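PDB 3LK5: geranylgeranyl pyrophosphate synthase from Corynebacterium glutamicum, which probably catalyses magnesium-dependent prenyl transfer, condensing an allylic diphosphate with isopentenyl diphosphate to lengthen isoprenoid chains. Local coordinates for residues Asp19-Pro22 with Glu23-Arg26; Tyr69-Ala72 with Gly73-Ala77; Ala170-Leu173 with Ala174-Arg177; Phe253-Arg256 with Asp257-Leu260. All coordinates share one frame; numbering follows the deposited sequence.

In the fold
Contacts 1 to 4 each span about two turns on a different helix of a chain built of helices without strands, namely 21-43, 65-78, 170-199 and 236-263; D19 and K20 of contact 1 lie ahead of the helix. Contacts 1 and 2 meet directly: F21 CE1 lies 3.5 Å from W71 CD1, so the start of helix 21-43 packs on helix 65-78. Contact 3 comes within about 7 Å of contact 2 at the nearest atoms, yet A170 and R177 touch the second subunit. Contact 4, across the chain's centre from contact 3, is the one close to the metal site: the Q254 side chain is about 8 Å from that of D194, a magnesium-binding residue whose metal is absent from this chain.

Contact 1 of 4, residues Asp19-Pro22 with Glu23-Arg26; sequences DKFP and EVVR
F21 and P22 lie near the start of helix 21-43 and pass into E23-R26, as the i to i+4 bonds from V25 N to F21 O (3.1 Å) and from R26 N to P22 O (3.0 Å) show. One step earlier, E23 N reaches K20 O at 3.0 Å, but the N-H...O angle of 134° makes that bond weak. P22 has no hydrogen on its ring nitrogen; a proline is tolerated near a helix start because the first-turn nitrogens have no i-4 helical carbonyl to bond to.

The main side-chain contact is between F21 and V25. F21 holds CG anti to its backbone nitrogen (chi1 -165°), which carries the ring along the helix in the direction of the following turn. There CE2 meets the V25 methyl CG2 at 3.4 Å, the two side chains crossing obliquely. V24 takes a looser place beside the same ring, its CB 4.4 Å from F21 CD1. On another side of the helix, E23 rises past the K20 carbonyl, with CB 3.3 Å from K20 O. Its carboxylate and the K20 ammonium are of opposite charge but do not touch, NZ to OE1 being 5.8 Å.

Around this turn, R26 makes weak bonds to L59 O and N60 OD1. The chemistry is divided: F21 and V25 are buried, F21 stacking on W71 of helix 65-78 and packing on P67, L68 and L91, whereas the exposed E23 carboxylate lies near a helix N-terminus, where the peptide dipoles would probably stabilise its negative charge.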
loop_
_atom_site.group_PDB
_atom_site.type_symbol
_atom_site.label_atom_id
_atom_site.label_comp_id
_atom_site.label_asym_id
_atom_site.label_seq_id
_atom_site.Cartn_x
_atom_site.Cartn_y
_atom_site.Cartn_z
ATOM N N ASP A 19 -26.145 9.790 11.706
ATOM C CA ASP A 19 -25.470 10.097 12.965
ATOM C C ASP A 19 -24.920 8.883 13.713
ATOM O O ASP A 19 -23.874 9.000 14.333
ATOM C CB ASP A 19 -26.331 10.996 13.881
ATOM C CG ASP A 19 -26.534 12.404 13.302
ATOM O OD1 ASP A 19 -25.699 12.864 12.481
ATOM O OD2 ASP A 19 -27.538 13.054 13.667
ATOM N N LYS A 20 -25.587 7.732 13.645
ATOM C CA LYS A 20 -25.122 6.543 14.391
ATOM C C LYS A 20 -24.205 5.620 13.575
ATOM O O LYS A 20 -23.544 4.753 14.145
ATOM C CB LYS A 20 -26.291 5.679 14.894
ATOM C CG LYS A 20 -27.258 6.383 15.859
ATOM C CD LYS A 20 -28.210 5.377 16.505
ATOM C CE LYS A 20 -29.469 6.057 17.052
ATOM N NZ LYS A 20 -29.297 6.678 18.404
ATOM N N PHE A 21 -24.216 5.744 12.247
ATOM C CA PHE A 21 -23.422 4.805 11.441
ATOM C C PHE A 21 -21.927 4.754 11.829
ATOM O O PHE A 21 -21.370 3.670 11.867
ATOM C CB PHE A 21 -23.620 4.997 9.931
ATOM C CG PHE A 21 -23.114 3.850 9.115
ATOM C CD1 PHE A 21 -23.785 2.650 9.127
ATOM C CD2 PHE A 21 -21.964 3.981 8.352
ATOM C CE1 PHE A 21 -23.340 1.576 8.405
ATOM C CE2 PHE A 21 -21.502 2.919 7.601
ATOM C CZ PHE A 21 -22.189 1.702 7.632
ATOM N N PRO A 22 -21.279 5.906 12.127
ATOM C CA PRO A 22 -19.849 5.829 12.495
ATOM C C PRO A 22 -19.578 4.914 13.686
ATOM O O PRO A 22 -18.476 4.350 13.779
ATOM C CB PRO A 22 -19.475 7.276 12.834
ATOM C CG PRO A 22 -20.439 8.093 12.042
ATOM C CD PRO A 22 -21.719 7.308 11.957
ATOM N N GLU A 23 -20.557 4.767 14.592
ATOM C CA GLU A 23 -20.406 3.840 15.742
ATOM C C GLU A 23 -20.289 2.401 15.266
ATOM O O GLU A 23 -19.466 1.621 15.771
ATOM C CB GLU A 23 -21.605 3.973 16.711
ATOM C CG GLU A 23 -21.729 5.340 17.297
ATOM C CD GLU A 23 -22.992 5.485 18.132
ATOM O OE1 GLU A 23 -23.849 4.562 18.161
ATOM O OE2 GLU A 23 -23.098 6.519 18.769
ATOM N N VAL A 24 -21.111 2.059 14.272
ATOM C CA VAL A 24 -21.091 0.723 13.690
ATOM C C VAL A 24 -19.732 0.495 12.992
ATOM O O VAL A 24 -19.155 -0.563 13.141
ATOM C CB VAL A 24 -22.266 0.539 12.678
ATOM C CG1 VAL A 24 -22.160 -0.781 11.972
ATOM C CG2 VAL A 24 -23.629 0.614 13.444
ATOM N N VAL A 25 -19.242 1.503 12.274
ATOM C CA VAL A 25 -17.951 1.386 11.572
ATOM C C VAL A 25 -16.837 1.120 12.596
ATOM O O VAL A 25 -16.034 0.210 12.410
ATOM C CB VAL A 25 -17.650 2.639 10.742
ATOM C CG1 VAL A 25 -16.180 2.641 10.180
ATOM C CG2 VAL A 25 -18.698 2.779 9.600
ATOM N N ARG A 26 -16.818 1.891 13.693
ATOM C CA ARG A 26 -15.818 1.689 14.754
ATOM C C ARG A 26 -15.877 0.287 15.329
ATOM O O ARG A 26 -14.815 -0.319 15.534
ATOM C CB ARG A 26 -15.964 2.744 15.869
ATOM C CG ARG A 26 -14.811 2.739 16.890
ATOM C CD ARG A 26 -15.066 3.813 17.986
ATOM N NE ARG A 26 -13.879 4.030 18.844
ATOM C CZ ARG A 26 -13.469 3.232 19.835
ATOM N NH1 ARG A 26 -14.096 2.092 20.100
ATOM N NH2 ARG A 26 -12.378 3.559 20.541
#

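Contact 2 of 4, residues Tyr69-Ala72 with Gly73-Ala77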
loop_
_atom_site.group_PDB
_atom_site.type_symbol
_atom_site.label_atom_id
_atom_site.label_comp_id
_atom_site.label_asym_id
_atom_site.label_seq_id
_atom_site.Cartn_x
_atom_site.Cartn_y
_atom_site.Cartn_z
ATOM N N TYR A 69 -21.090 6.480 2.739
ATOM C CA TYR A 69 -21.521 6.488 1.348
ATOM C C TYR A 69 -21.600 5.103 0.739
ATOM O O TYR A 69 -22.510 4.848 -0.038
ATOM C CB TYR A 69 -20.670 7.445 0.477
ATOM C CG TYR A 69 -21.208 8.866 0.481
ATOM C CD1 TYR A 69 -20.429 9.916 0.929
ATOM C CD2 TYR A 69 -22.514 9.140 0.019
ATOM C CE1 TYR A 69 -20.917 11.225 0.924
ATOM C CE2 TYR A 69 -23.004 10.421 -0.001
ATOM C CZ TYR A 69 -22.195 11.464 0.439
ATOM O OH TYR A 69 -22.684 12.756 0.406
ATOM N N ALA A 70 -20.660 4.202 1.064
ATOM C CA ALA A 70 -20.773 2.835 0.594
ATOM C C ALA A 70 -22.086 2.188 1.093
ATOM O O ALA A 70 -22.806 1.518 0.339
ATOM C CB ALA A 70 -19.543 2.002 1.045
ATOM N N TRP A 71 -22.374 2.383 2.380
ATOM C CA TRP A 71 -23.604 1.869 2.957
ATOM C C TRP A 71 -24.853 2.449 2.288
ATOM O O TRP A 71 -25.779 1.726 1.980
ATOM C CB TRP A 71 -23.598 2.128 4.480
ATOM C CG TRP A 71 -24.840 1.671 5.227
ATOM C CD1 TRP A 71 -25.656 2.469 5.996
ATOM C CD2 TRP A 71 -25.363 0.340 5.338
ATOM N NE1 TRP A 71 -26.672 1.723 6.535
ATOM C CE2 TRP A 71 -26.515 0.414 6.163
ATOM C CE3 TRP A 71 -24.981 -0.905 4.821
ATOM C CZ2 TRP A 71 -27.304 -0.708 6.458
ATOM C CZ3 TRP A 71 -25.759 -2.029 5.116
ATOM C CH2 TRP A 71 -26.915 -1.912 5.937
ATOM N N ALA A 72 -24.837 3.746 2.035
ATOM C CA ALA A 72 -25.947 4.411 1.347
ATOM C C ALA A 72 -26.120 3.875 -0.056
ATOM O O ALA A 72 -27.253 3.728 -0.521
ATOM C CB ALA A 72 -25.707 5.908 1.308
ATOM N N GLY A 73 -25.015 3.622 -0.753
ATOM C CA GLY A 73 -25.099 2.999 -2.094
ATOM C C GLY A 73 -25.723 1.618 -2.080
ATOM O O GLY A 73 -26.549 1.262 -2.952
ATOM N N PHE A 74 -25.349 0.832 -1.082
ATOM C CA PHE A 74 -25.954 -0.497 -0.878
ATOM C C PHE A 74 -27.459 -0.365 -0.637
ATOM O O PHE A 74 -28.256 -1.071 -1.265
ATOM C CB PHE A 74 -25.268 -1.208 0.304
ATOM C CG PHE A 74 -25.870 -2.549 0.645
ATOM C CD1 PHE A 74 -25.522 -3.686 -0.074
ATOM C CD2 PHE A 74 -26.792 -2.659 1.697
ATOM C CE1 PHE A 74 -26.083 -4.929 0.221
ATOM C CE2 PHE A 74 -27.363 -3.883 2.016
ATOM C CZ PHE A 74 -27.018 -5.032 1.262
ATOM N N LEU A 75 -27.847 0.546 0.248
ATOM C CA LEU A 75 -29.263 0.709 0.569
ATOM C C LEU A 75 -30.048 1.253 -0.644
ATOM O O LEU A 75 -31.169 0.827 -0.890
ATOM C CB LEU A 75 -29.456 1.638 1.766
ATOM C CG LEU A 75 -28.921 1.128 3.114
ATOM C CD1 LEU A 75 -29.147 2.205 4.157
ATOM C CD2 LEU A 75 -29.575 -0.204 3.521
ATOM N N ALA A 76 -29.459 2.192 -1.373
ATOM C CA ALA A 76 -30.091 2.736 -2.582
ATOM C C ALA A 76 -30.414 1.646 -3.626
ATOM O O ALA A 76 -31.478 1.696 -4.269
ATOM C CB ALA A 76 -29.238 3.867 -3.194
ATOM N N ALA A 77 -29.522 0.663 -3.770
ATOM C CA ALA A 77 -29.664 -0.420 -4.749
ATOM C C ALA A 77 -30.459 -1.588 -4.223
ATOM O O ALA A 77 -30.992 -2.385 -4.976
ATOM C CB ALA A 77 -28.291 -0.930 -5.159
#
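Residues Y69-A77 run through helix 65-78 as regular alpha helix, with four consecutive i to i+4 bonds across the junction; the bond from A76 N to A72 O is 2.8 Å long and that from G73 N to Y69 O 2.9 Å. W71 forms the centre of the side-chain contact. With CG anti to the backbone nitrogen (chi1 179°), its indole extends along the helix over the next turn and meets both F74 and L75.

L75 places its methyl CD1 over one face of the indole, 3.9 Å from the centroid of the five-membered ring and 27° off the normal, a CH-pi contact. Its other methyl, CD2, lies 3.7 Å from W71 CZ2. The F74 ring is nearly parallel to the indole, the planes 15° apart, but is slid so far that the two barely overlap; their touch is W71 CZ3 to F74 CD2 at 3.6 Å. W71 NE1 is buried without a polar partner, its nearest neighbour here being L75 CD1.

The stacked F21 ring, F11, L16, V90 and L87 also surround W71, and Y69 OH bonds to Y245 OH. A helix turn whose touching residues are all buried among neighbouring helices fits the all-alpha fold of polyprenyl synthases.

Contact 3 of 4, residues Ala170-Leu173 with Ala174-Arg177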
loop_
_atom_site.group_PDB
_atom_site.type_symbol
_atom_site.label_atom_id
_atom_site.label_comp_id
_atom_site.label_asym_id
_atom_site.label_seq_id
_atom_site.Cartn_x
_atom_site.Cartn_y
_atom_site.Cartn_z
ATOM N N ALA A 170 -18.490 -14.917 -3.460
ATOM C CA ALA A 170 -17.645 -14.778 -4.661
ATOM C C ALA A 170 -18.266 -13.839 -5.672
ATOM O O ALA A 170 -17.560 -13.057 -6.308
ATOM C CB ALA A 170 -17.443 -16.117 -5.303
ATOM N N GLU A 171 -19.592 -13.960 -5.885
ATOM C CA GLU A 171 -20.281 -13.129 -6.872
ATOM C C GLU A 171 -20.231 -11.646 -6.482
ATOM O O GLU A 171 -19.939 -10.771 -7.329
ATOM C CB GLU A 171 -21.741 -13.593 -7.036
ATOM C CG GLU A 171 -21.875 -15.008 -7.628
ATOM C CD GLU A 171 -21.513 -16.201 -6.672
ATOM O OE1 GLU A 171 -21.255 -16.063 -5.435
ATOM O OE2 GLU A 171 -21.508 -17.339 -7.201
ATOM N N ALA A 172 -20.510 -11.368 -5.212
ATOM C CA ALA A 172 -20.451 -9.990 -4.699
ATOM C C ALA A 172 -19.026 -9.435 -4.809
ATOM O O ALA A 172 -18.839 -8.297 -5.257
ATOM C CB ALA A 172 -20.940 -9.932 -3.219
ATOM N N LEU A 173 -18.026 -10.230 -4.432
ATOM C CA LEU A 173 -16.623 -9.784 -4.600
ATOM C C LEU A 173 -16.294 -9.431 -6.026
ATOM O O LEU A 173 -15.704 -8.383 -6.285
ATOM C CB LEU A 173 -15.598 -10.818 -4.045
ATOM C CG LEU A 173 -15.568 -10.901 -2.534
ATOM C CD1 LEU A 173 -14.739 -12.109 -2.085
ATOM C CD2 LEU A 173 -15.032 -9.564 -1.928
ATOM N N ALA A 174 -16.713 -10.281 -6.964
ATOM C CA ALA A 174 -16.493 -9.985 -8.355
ATOM C C ALA A 174 -17.150 -8.671 -8.760
ATOM O O ALA A 174 -16.577 -7.911 -9.564
ATOM C CB ALA A 174 -16.995 -11.146 -9.276
ATOM N N ARG A 175 -18.352 -8.402 -8.223
ATOM C CA ARG A 175 -19.061 -7.179 -8.604
ATOM C C ARG A 175 -18.326 -5.936 -8.091
ATOM O O ARG A 175 -18.444 -4.885 -8.706
ATOM C CB ARG A 175 -20.520 -7.164 -8.079
ATOM C CG ARG A 175 -21.488 -8.084 -8.888
ATOM C CD ARG A 175 -22.988 -7.787 -8.571
ATOM N NE ARG A 175 -23.287 -7.954 -7.149
ATOM C CZ ARG A 175 -23.664 -9.110 -6.594
ATOM N NH1 ARG A 175 -23.929 -9.179 -5.280
ATOM N NH2 ARG A 175 -23.786 -10.208 -7.345
ATOM N N THR A 176 -17.599 -6.070 -6.985
ATOM C CA THR A 176 -16.851 -4.936 -6.396
ATOM C C THR A 176 -15.691 -4.449 -7.280
ATOM O O THR A 176 -15.221 -3.335 -7.079
ATOM C CB THR A 176 -16.261 -5.210 -4.985
ATOM O OG1 THR A 176 -15.215 -6.208 -5.038
ATOM C CG2 THR A 176 -17.354 -5.634 -3.972
ATOM N N ARG A 177 -15.262 -5.240 -8.263
ATOM C CA ARG A 177 -13.972 -4.930 -8.925
ATOM C C ARG A 177 -13.927 -3.526 -9.546
ATOM O O ARG A 177 -12.993 -2.757 -9.284
ATOM C CB ARG A 177 -13.614 -5.989 -9.989
ATOM C CG ARG A 177 -13.250 -7.409 -9.466
ATOM C CD ARG A 177 -12.103 -7.336 -8.467
ATOM N NE ARG A 177 -10.920 -6.624 -9.007
ATOM C CZ ARG A 177 -10.071 -5.963 -8.228
ATOM N NH1 ARG A 177 -10.308 -5.896 -6.904
ATOM N NH2 ARG A 177 -9.016 -5.338 -8.770
#
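T176 and L173 make the shortest hydrogen bond of this contact: T176 OG1 donates to L173 O at 2.6 Å. The hydroxyl lies in the plane of the L173 carbonyl, on a lone pair of that oxygen, with a C=O...O angle of 136°. OG1 can reach back three residues because it sits between the backbone nitrogen and the carbonyl carbon (chi1 67°). T176 N is shared, bonding to A172 O at 3.1 Å and more weakly to L173 O, so the latter carbonyl takes both the amide and the hydroxyl of T176. The methyl CG2 turns instead to the A172 carbonyl.

R175 folds back along the helix. The bend at chi3 (-58°) lays one guanidinium face over the backbone of the preceding turn, with A172 CA 3.6 Å above the plane toward the rim and E171 O over the same face. NH1 also touches A172 CB at 3.7 Å. E171 does not pair with it, OE1 standing 6.7 Å from NH2.

These are the first two turns of helix 170-199, a long helix of the all-alpha prenyl synthase fold. A174 N, R175 N and T176 N follow the i to i+4 pattern, but R177 N bonds i to i+3 to A174 O at 3.2 Å, while L173 O takes the T176 hydroxyl.

Beyond the turn, R175 is fixed by S230 O and I231 O, accepting from NE and NH1 at the end of helix 205-231, whose L227 and I231 also pack on T176. R177 makes salt bridges to D161 and D165 of the second subunit, and A170 packs against A170 of that subunit.

Contact 4 of 4, residues Phe253-Arg256 with Asp257-Leu260; sequences FQLR and DDLL
The sequence FQLRDD on helix 236-263 matches the FQxxDD signature of the second aspartate-rich region in trans-prenyltransferases. The Q254 side chain is about 8 Å from that of D194, a magnesium-binding residue whose ion is absent here, which puts this helix beside the metal site. Q254 and D258 give the clearest polar link: NE2 donates to OD1 at 2.9 Å, nearly straight at 171°. OD1 lies in the amide plane of Q254, but the donor meets it from above the carboxylate plane. D258 N also bonds to Q254 O, at 2.8 Å, so Q254 grips D258 through both backbone and side chain.

F253 and D257 meet differently. CG of D257 lies 4.0 Å above one face of the F253 ring, toward its rim, and OD2 approaches CZ at 3.2 Å, the two planes 58° apart. R256, bent at both chi2 (57°) and chi3, curls forward along the helix so that NH1 comes 3.5 Å from L259 CD1. Its CG lies 4.2 Å from L260 CD1.

T216 of helix 205-231 bonds to Q254 OE1, which fixes how the amide is turned, while E334 forms a salt bridge with R256 NH1 and T369 O accepts from NE. Helix 236-263 is held by helix 205-231 at F253 and Q254, by helix 329-347 at L255, R256 and L259, by helix 284-296 at L255 and L259, and by helix 266-269 at L260.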
loop_
_atom_site.group_PDB
_atom_site.type_symbol
_atom_site.label_atom_id
_atom_site.label_comp_id
_atom_site.label_asym_id
_atom_site.label_seq_id
_atom_site.Cartn_x
_atom_site.Cartn_y
_atom_site.Cartn_z
ATOM N N PHE A 253 -17.797 19.306 -2.252
ATOM C CA PHE A 253 -17.249 19.071 -0.931
ATOM C C PHE A 253 -15.796 19.555 -0.835
ATOM O O PHE A 253 -15.435 20.202 0.152
ATOM C CB PHE A 253 -17.355 17.555 -0.608
ATOM C CG PHE A 253 -16.555 17.113 0.575
ATOM C CD1 PHE A 253 -17.042 17.296 1.873
ATOM C CD2 PHE A 253 -15.318 16.473 0.397
ATOM C CE1 PHE A 253 -16.313 16.846 2.998
ATOM C CE2 PHE A 253 -14.562 16.028 1.519
ATOM C CZ PHE A 253 -15.073 16.226 2.818
ATOM N N GLN A 254 -14.960 19.250 -1.831
ATOM C CA GLN A 254 -13.565 19.707 -1.772
ATOM C C GLN A 254 -13.507 21.240 -1.829
ATOM O O GLN A 254 -12.706 21.864 -1.132
ATOM C CB GLN A 254 -12.738 19.187 -2.938
ATOM C CG GLN A 254 -11.241 19.561 -2.746
ATOM C CD GLN A 254 -10.713 19.044 -1.446
ATOM O OE1 GLN A 254 -10.872 17.865 -1.156
ATOM N NE2 GLN A 254 -10.111 19.909 -0.631
ATOM N N LEU A 255 -14.337 21.808 -2.693
ATOM C CA LEU A 255 -14.390 23.319 -2.764
ATOM C C LEU A 255 -14.769 23.936 -1.428
ATOM O O LEU A 255 -14.160 24.929 -1.009
ATOM C CB LEU A 255 -15.324 23.794 -3.853
ATOM C CG LEU A 255 -14.948 23.414 -5.307
ATOM C CD1 LEU A 255 -16.080 23.897 -6.228
ATOM C CD2 LEU A 255 -13.592 24.017 -5.731
ATOM N N ARG A 256 -15.757 23.347 -0.750
ATOM C CA ARG A 256 -16.136 23.820 0.598
ATOM C C ARG A 256 -14.959 23.672 1.556
ATOM O O ARG A 256 -14.694 24.565 2.382
ATOM C CB ARG A 256 -17.361 23.059 1.158
ATOM C CG ARG A 256 -17.746 23.445 2.617
ATOM C CD ARG A 256 -18.020 24.989 2.772
ATOM N NE ARG A 256 -19.189 25.354 1.979
ATOM C CZ ARG A 256 -19.462 26.572 1.498
ATOM N NH1 ARG A 256 -18.628 27.591 1.715
ATOM N NH2 ARG A 256 -20.575 26.748 0.781
ATOM N N ASP A 257 -14.283 22.526 1.476
ATOM C CA ASP A 257 -13.125 22.268 2.329
ATOM C C ASP A 257 -11.975 23.287 2.074
ATOM O O ASP A 257 -11.306 23.725 3.026
ATOM C CB ASP A 257 -12.638 20.809 2.136
ATOM C CG ASP A 257 -13.365 19.813 3.058
ATOM O OD1 ASP A 257 -14.336 20.191 3.765
ATOM O OD2 ASP A 257 -12.967 18.623 3.081
ATOM N N ASP A 258 -11.780 23.659 0.802
ATOM C CA ASP A 258 -10.807 24.695 0.456
ATOM C C ASP A 258 -11.201 26.045 1.091
ATOM O O ASP A 258 -10.348 26.716 1.647
ATOM C CB ASP A 258 -10.695 24.894 -1.042
ATOM C CG ASP A 258 -10.224 23.653 -1.792
ATOM O OD1 ASP A 258 -9.600 22.734 -1.203
ATOM O OD2 ASP A 258 -10.472 23.624 -2.998
ATOM N N LEU A 259 -12.484 26.414 1.042
ATOM C CA LEU A 259 -12.898 27.690 1.644
ATOM C C LEU A 259 -12.699 27.650 3.149
ATOM O O LEU A 259 -12.152 28.603 3.732
ATOM C CB LEU A 259 -14.339 28.055 1.273
ATOM C CG LEU A 259 -14.626 28.300 -0.210
ATOM C CD1 LEU A 259 -16.088 28.679 -0.434
ATOM C CD2 LEU A 259 -13.707 29.435 -0.793
ATOM N N LEU A 260 -13.070 26.525 3.781
ATOM C CA LEU A 260 -12.842 26.375 5.224
ATOM C C LEU A 260 -11.360 26.423 5.596
ATOM O O LEU A 260 -11.018 26.941 6.654
ATOM C CB LEU A 260 -13.469 25.079 5.793
ATOM C CG LEU A 260 -15.002 25.039 5.864
ATOM C CD1 LEU A 260 -15.446 23.580 6.154
ATOM C CD2 LEU A 260 -15.619 26.059 6.881
#